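Local coordinates for protein malate dehydrogenase (Naegleria fowleri, PDB 6UM4) that probably catalyses the NAD-linked interconversion of malate and oxaloacetate, as malate dehydrogenases do, at residues Leu299-Ile302 / Gln306-Thr309; Arg361-Ile366 / Cys372-Gln377. All blocks are in the same frame, centred on the assembly; numbering follows the deposited sequence.

Interaction 1. Residues Leu299-Ile302 / Gln306-Thr309; sequences LNVI and QWIT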
ATOM      1  N   LEU A 299      13.669  23.688 -27.526  1.00 33.54           N
ATOM      2  CA  LEU A 299      14.327  24.001 -26.265  1.00 32.93           C
ATOM      3  C   LEU A 299      13.713  23.171 -25.151  1.00 31.52           C
ATOM      4  O   LEU A 299      12.493  23.121 -25.008  1.00 33.17           O
ATOM      5  CB  LEU A 299      14.172  25.480 -25.937  1.00 33.88           C
ATOM      6  CG  LEU A 299      14.883  26.432 -26.891  1.00 39.27           C
ATOM      7  CD1 LEU A 299      14.763  27.864 -26.406  1.00 36.32           C
ATOM      8  CD2 LEU A 299      16.300  26.003 -26.988  1.00 35.30           C
ATOM      9  N   ASN A 300      14.559  22.472 -24.405  1.00 31.17           N
ATOM     10  CA  ASN A 300      14.095  21.641 -23.302  1.00 29.33           C
ATOM     11  C   ASN A 300      15.259  21.405 -22.356  1.00 31.34           C
ATOM     12  O   ASN A 300      16.348  21.016 -22.791  1.00 28.90           O
ATOM     13  CB  ASN A 300      13.515  20.323 -23.820  1.00 31.15           C
ATOM     14  CG  ASN A 300      12.791  19.545 -22.741  1.00 33.40           C
ATOM     15  OD1 ASN A 300      13.411  19.046 -21.794  1.00 31.00           O
ATOM     16  ND2 ASN A 300      11.464  19.526 -22.824  1.00 33.93           N
ATOM     17  N   VAL A 301      15.000  21.588 -21.061  1.00 28.21           N
ATOM     18  CA  VAL A 301      16.059  21.562 -20.056  1.00 30.28           C
ATOM     19  C   VAL A 301      16.790  20.219 -19.960  1.00 27.31           C
ATOM     20  O   VAL A 301      17.936  20.185 -19.503  1.00 34.95           O
ATOM     21  CB  VAL A 301      15.472  21.968 -18.685  1.00 33.11           C
ATOM     22  CG1 VAL A 301      14.562  20.868 -18.149  1.00 32.49           C
ATOM     23  CG2 VAL A 301      16.589  22.284 -17.694  1.00 32.11           C
ATOM     24  N   ILE A 302      16.177  19.107 -20.379  1.00 26.42           N
ATOM     25  CA  ILE A 302      16.883  17.833 -20.250  1.00 28.81           C
ATOM     26  C   ILE A 302      18.016  17.685 -21.260  1.00 26.81           C
ATOM     27  O   ILE A 302      18.784  16.716 -21.180  1.00 34.57           O
ATOM     28  CB  ILE A 302      15.942  16.612 -20.349  1.00 24.93           C
ATOM     29  CG1 ILE A 302      15.368  16.445 -21.759  1.00 29.82           C
ATOM     30  CG2 ILE A 302      14.811  16.682 -19.307  1.00 24.33           C
ATOM     31  CD1 ILE A 302      14.726  15.083 -21.998  1.00 33.31           C
ATOM     32  N   GLN A 306      24.535  21.157 -17.991  1.00 29.73           N
ATOM     33  CA  GLN A 306      24.845  21.771 -16.704  1.00 31.52           C
ATOM     34  C   GLN A 306      23.729  21.525 -15.699  1.00 33.07           C
ATOM     35  O   GLN A 306      23.994  21.285 -14.514  1.00 34.07           O
ATOM     36  CB  GLN A 306      25.119  23.258 -16.886  1.00 39.32           C
ATOM     37  CG  GLN A 306      26.320  23.492 -17.791  1.00 48.71           C
ATOM     38  CD  GLN A 306      26.795  24.934 -17.792  1.00 64.58           C
ATOM     39  OE1 GLN A 306      26.178  25.806 -17.169  1.00 63.89           O
ATOM     40  NE2 GLN A 306      27.903  25.195 -18.500  1.00 68.61           N
ATOM     41  N   TRP A 307      22.473  21.585 -16.148  1.00 30.29           N
ATOM     42  CA  TRP A 307      21.371  21.254 -15.252  1.00 28.19           C
ATOM     43  C   TRP A 307      21.441  19.784 -14.850  1.00 26.54           C
ATOM     44  O   TRP A 307      21.234  19.436 -13.682  1.00 27.61           O
ATOM     45  CB  TRP A 307      20.035  21.560 -15.924  1.00 28.89           C
ATOM     46  CG  TRP A 307      18.845  21.062 -15.134  1.00 26.62           C
ATOM     47  CD1 TRP A 307      18.272  21.660 -14.050  1.00 33.58           C
ATOM     48  CD2 TRP A 307      18.100  19.858 -15.367  1.00 25.83           C
ATOM     49  NE1 TRP A 307      17.207  20.909 -13.600  1.00 32.86           N
ATOM     50  CE2 TRP A 307      17.079  19.800 -14.394  1.00 29.11           C
ATOM     51  CE3 TRP A 307      18.183  18.836 -16.317  1.00 25.18           C
ATOM     52  CZ2 TRP A 307      16.161  18.753 -14.331  1.00 32.27           C
ATOM     53  CZ3 TRP A 307      17.269  17.797 -16.255  1.00 24.29           C
ATOM     54  CH2 TRP A 307      16.273  17.763 -15.270  1.00 28.37           C
ATOM     55  N   ILE A 308      21.753  18.911 -15.809  1.00 26.82           N
ATOM     56  CA  ILE A 308      21.914  17.491 -15.508  1.00 25.80           C
ATOM     57  C   ILE A 308      22.955  17.312 -14.418  1.00 25.78           C
ATOM     58  O   ILE A 308      22.723  16.633 -13.412  1.00 27.18           O
ATOM     59  CB  ILE A 308      22.307  16.717 -16.779  1.00 26.18           C
ATOM     60  CG1 ILE A 308      21.174  16.756 -17.796  1.00 29.41           C
ATOM     61  CG2 ILE A 308      22.685  15.282 -16.434  1.00 24.69           C
ATOM     62  CD1 ILE A 308      21.489  15.986 -19.036  1.00 36.47           C
ATOM     63  N   THR A 309      24.116  17.941 -14.605  1.00 29.73           N
ATOM     64  CA  THR A 309      25.246  17.728 -13.712  1.00 33.37           C
ATOM     65  C   THR A 309      25.029  18.401 -12.363  1.00 30.95           C
ATOM     66  O   THR A 309      25.374  17.838 -11.316  1.00 33.40           O
ATOM     67  CB  THR A 309      26.521  18.255 -14.362  1.00 42.28           C
ATOM     68  OG1 THR A 309      26.779  17.504 -15.552  1.00 46.73           O
ATOM     69  CG2 THR A 309      27.701  18.073 -13.417  1.00 44.70           C
TER
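V301 and W307 meet over one face of the indole. V301 CG2 sits 3.8 Å from the centroid of the five-membered ring of W307, 21° off the ring normal. This is a CH-pi contact. The W307 side chain can be followed outward. Its CB lies 3.9 Å from V301 CG2. CG is anti to the backbone N (chi1 172°), which turns the indole toward 299-302. W307 CG comes within 3.6 Å of V301 CG2. On the six-membered ring, W307 CE3 is 3.5 Å from the carbonyl O of V301. W307 CZ3, further out, reaches I302 and lies 4.1 Å from its CG2. The two side chains of that pair run alongside each other, pointing the same way. I308 CD1 adds a contact of 3.5 Å with the carbonyl O of I302. Residues 300-302 are held by a bond of their own, an Asx turn. N300 OD1 accepts a nearly straight bond from I302 N (3.1 Å, 172°) on a lone pair, in the carbonyl plane. The contact packs the loop that follows strand 292-293 onto the first turn of helix 305-317. Helix 250-264 touches V301 and W307, and I302 rests on I293 of strand 292-293.

Interaction 2. Residues Arg361-Ile366 / Cys372-Gln377; sequences RGQYGI and CSMPVQ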
ATOM      1  N   ARG A 361      27.219  -9.434 -18.205  1.00 30.14           N
ATOM      2  CA  ARG A 361      27.851 -10.263 -19.221  1.00 33.51           C
ATOM      3  C   ARG A 361      28.703  -9.428 -20.177  1.00 35.65           C
ATOM      4  O   ARG A 361      28.882  -9.795 -21.342  1.00 43.81           O
ATOM      5  CB  ARG A 361      26.795 -11.055 -19.992  1.00 38.39           C
ATOM      6  CG  ARG A 361      25.838 -11.896 -19.120  1.00 33.57           C
ATOM      7  CD  ARG A 361      26.565 -13.072 -18.449  1.00 46.60           C
ATOM      8  NE  ARG A 361      25.655 -13.969 -17.723  1.00 47.87           N
ATOM      9  CZ  ARG A 361      26.014 -15.122 -17.156  1.00 50.02           C
ATOM     10  NH1 ARG A 361      27.221 -15.626 -17.365  1.00 50.06           N
ATOM     11  NH2 ARG A 361      25.114 -15.853 -16.510  1.00 47.26           N
ATOM     12  N   GLY A 362      29.219  -8.292 -19.712  1.00 29.47           N
ATOM     13  CA  GLY A 362      30.034  -7.429 -20.546  1.00 28.58           C
ATOM     14  C   GLY A 362      29.286  -6.462 -21.430  1.00 28.33           C
ATOM     15  O   GLY A 362      29.907  -5.849 -22.297  1.00 29.07           O
ATOM     16  N   GLN A 363      27.979  -6.283 -21.225  1.00 27.39           N
ATOM     17  CA  GLN A 363      27.231  -5.273 -21.961  1.00 27.14           C
ATOM     18  C   GLN A 363      27.912  -3.920 -21.840  1.00 27.07           C
ATOM     19  O   GLN A 363      28.344  -3.526 -20.754  1.00 33.00           O
ATOM     20  CB  GLN A 363      25.793  -5.183 -21.434  1.00 26.05           C
ATOM     21  CG  GLN A 363      24.938  -6.434 -21.636  1.00 26.87           C
ATOM     22  CD  GLN A 363      24.977  -7.380 -20.456  1.00 30.46           C
ATOM     23  OE1 GLN A 363      25.919  -7.365 -19.666  1.00 28.38           O
ATOM     24  NE2 GLN A 363      23.910  -8.173 -20.292  1.00 30.79           N
ATOM     25  N   TYR A 364      28.035  -3.226 -22.971  1.00 27.72           N
ATOM     26  CA  TYR A 364      28.682  -1.915 -23.032  1.00 27.87           C
ATOM     27  C   TYR A 364      30.103  -1.938 -22.450  1.00 28.37           C
ATOM     28  O   TYR A 364      30.609  -0.930 -21.952  1.00 30.93           O
ATOM     29  CB  TYR A 364      27.788  -0.851 -22.371  1.00 26.77           C
ATOM     30  CG  TYR A 364      26.521  -0.694 -23.187  1.00 26.62           C
ATOM     31  CD1 TYR A 364      26.539   0.012 -24.385  1.00 33.59           C
ATOM     32  CD2 TYR A 364      25.338  -1.303 -22.809  1.00 25.88           C
ATOM     33  CE1 TYR A 364      25.411   0.131 -25.173  1.00 28.96           C
ATOM     34  CE2 TYR A 364      24.196  -1.195 -23.589  1.00 25.90           C
ATOM     35  CZ  TYR A 364      24.240  -0.470 -24.767  1.00 26.67           C
ATOM     36  OH  TYR A 364      23.123  -0.357 -25.566  1.00 26.83           O
ATOM     37  N   GLY A 365      30.752  -3.101 -22.489  1.00 30.45           N
ATOM     38  CA  GLY A 365      32.106  -3.243 -21.988  1.00 29.67           C
ATOM     39  C   GLY A 365      32.239  -3.271 -20.485  1.00 29.03           C
ATOM     40  O   GLY A 365      33.367  -3.232 -19.979  1.00 29.45           O
ATOM     41  N   ILE A 366      31.131  -3.390 -19.764  1.00 27.74           N
ATOM     42  CA  ILE A 366      31.137  -3.374 -18.294  1.00 27.00           C
ATOM     43  C   ILE A 366      31.838  -4.625 -17.774  1.00 27.52           C
ATOM     44  O   ILE A 366      31.612  -5.719 -18.311  1.00 27.89           O
ATOM     45  CB  ILE A 366      29.698  -3.272 -17.772  1.00 25.78           C
ATOM     46  CG1 ILE A 366      29.120  -1.898 -18.122  1.00 25.36           C
ATOM     47  CG2 ILE A 366      29.628  -3.491 -16.281  1.00 25.15           C
ATOM     48  CD1 ILE A 366      27.599  -1.794 -17.902  1.00 24.35           C
ATOM     49  N   CYS A 372      25.221  -4.738 -12.123  1.00 24.47           N
ATOM     50  CA  CYS A 372      25.290  -3.363 -12.570  1.00 23.55           C
ATOM     51  C   CYS A 372      23.974  -3.001 -13.211  1.00 21.22           C
ATOM     52  O   CYS A 372      23.494  -3.741 -14.072  1.00 21.20           O
ATOM     53  CB  CYS A 372      26.434  -3.194 -13.564  1.00 22.79           C
ATOM     54  SG  CYS A 372      26.612  -1.534 -14.205  1.00 23.56           S
ATOM     55  N   SER A 373      23.422  -1.857 -12.810  1.00 22.19           N
ATOM     56  CA  SER A 373      22.167  -1.376 -13.366  1.00 20.08           C
ATOM     57  C   SER A 373      22.371  -0.934 -14.807  1.00 20.56           C
ATOM     58  O   SER A 373      23.395  -0.327 -15.156  1.00 21.96           O
ATOM     59  CB  SER A 373      21.632  -0.218 -12.515  1.00 22.55           C
ATOM     60  OG  SER A 373      20.320   0.191 -12.881  1.00 19.20           O
ATOM     61  N   MET A 374      21.427  -1.303 -15.666  1.00 20.57           N
ATOM     62  CA  MET A 374      21.496  -0.981 -17.085  1.00 21.13           C
ATOM     63  C   MET A 374      20.084  -0.732 -17.587  1.00 24.24           C
ATOM     64  O   MET A 374      19.123  -1.263 -17.024  1.00 20.45           O
ATOM     65  CB  MET A 374      22.129  -2.124 -17.899  1.00 21.88           C
ATOM     66  CG  MET A 374      23.478  -2.601 -17.422  1.00 27.64           C
ATOM     67  SD  MET A 374      24.163  -3.928 -18.457  1.00 25.31           S
ATOM     68  CE  MET A 374      25.279  -4.636 -17.239  1.00 23.38           C
ATOM     69  N   PRO A 375      19.928   0.013 -18.680  1.00 29.58           N
ATOM     70  CA  PRO A 375      18.615   0.063 -19.349  1.00 27.29           C
ATOM     71  C   PRO A 375      18.255  -1.309 -19.888  1.00 27.83           C
ATOM     72  O   PRO A 375      19.016  -1.909 -20.656  1.00 26.41           O
ATOM     73  CB  PRO A 375      18.833   1.058 -20.495  1.00 23.60           C
ATOM     74  CG  PRO A 375      20.356   1.063 -20.720  1.00 25.02           C
ATOM     75  CD  PRO A 375      20.924   0.883 -19.333  1.00 27.30           C
ATOM     76  N   VAL A 376      17.096  -1.819 -19.468  1.00 25.16           N
ATOM     77  CA  VAL A 376      16.610  -3.105 -19.953  1.00 26.98           C
ATOM     78  C   VAL A 376      15.157  -2.988 -20.385  1.00 24.66           C
ATOM     79  O   VAL A 376      14.419  -2.090 -19.964  1.00 29.14           O
ATOM     80  CB  VAL A 376      16.737  -4.230 -18.913  1.00 28.13           C
ATOM     81  CG1 VAL A 376      18.157  -4.307 -18.373  1.00 27.32           C
ATOM     82  CG2 VAL A 376      15.675  -4.062 -17.804  1.00 25.00           C
ATOM     83  N   GLN A 377      14.761  -3.913 -21.254  1.00 22.67           N
ATOM     84  CA  GLN A 377      13.370  -4.161 -21.579  1.00 26.73           C
ATOM     85  C   GLN A 377      12.961  -5.472 -20.928  1.00 28.87           C
ATOM     86  O   GLN A 377      13.612  -6.503 -21.149  1.00 25.28           O
ATOM     87  CB  GLN A 377      13.147  -4.251 -23.085  1.00 34.34           C
ATOM     88  CG  GLN A 377      11.688  -4.503 -23.416  1.00 44.46           C
ATOM     89  CD  GLN A 377      11.360  -4.161 -24.840  1.00 51.61           C
ATOM     90  OE1 GLN A 377      12.046  -3.354 -25.467  1.00 56.35           O
ATOM     91  NE2 GLN A 377      10.291  -4.756 -25.360  1.00 52.55           N
TER
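The 361-366 loop packs beside strand residues 372-377. Q363 comes nearest M374, and I366 nearest C372. Q363 CA and M374 CA are 8.7 Å apart, I366 CA and C372 CA 8.2 Å, so side chains bridge the gap. Two overlapping beta-turns fold the loop: 362-365 of type II, closed by G365 N to G362 O, and 363-366 of type I', closed by I366 N to Q363 O. The loop connects strands 353-359 and 371-380. These are antiparallel neighbours in a small sheet of the alpha/beta C-terminal domain, and M374 and C372 hydrogen-bond through their backbones to M356 and I358. M374 extends from the strand into the loop. Its SD lies 3.6 Å from Q363 CB, and the two side chains cross at about a right angle. M374 CE goes on to meet I366 CD1 tip to tip at 3.7 Å. The same I366 CD1 is 3.8 Å from C372 SG. Q363 is bent at chi2 (93°), which folds its amide back toward the loop. There Q363 OE1 accepts a bent bond from R361 N (2.8 Å, 137°), with the donor tilted 25° from the carbonyl plane. Beyond the two segments, V386 of strand 383-386 touches both M374 and Q363.

Interactions 1 and 2 follow one another along the chain, and all four segments lie in the alpha/beta C-terminal domain of the lactate/malate dehydrogenase family. They do not touch. Their centres are about 25 Å apart and their nearest atoms about 15 Å. Interaction 1 is peripheral, its centre about 27 Å from the centre of the chain, and joins a loop to a helix. Interaction 2 is more central, at about 15 Å between the same kinds of centre, and joins a loop to a strand. Apolar side-chain contacts take part in both. No residue of either contact is assigned here a role in catalysis or substrate binding.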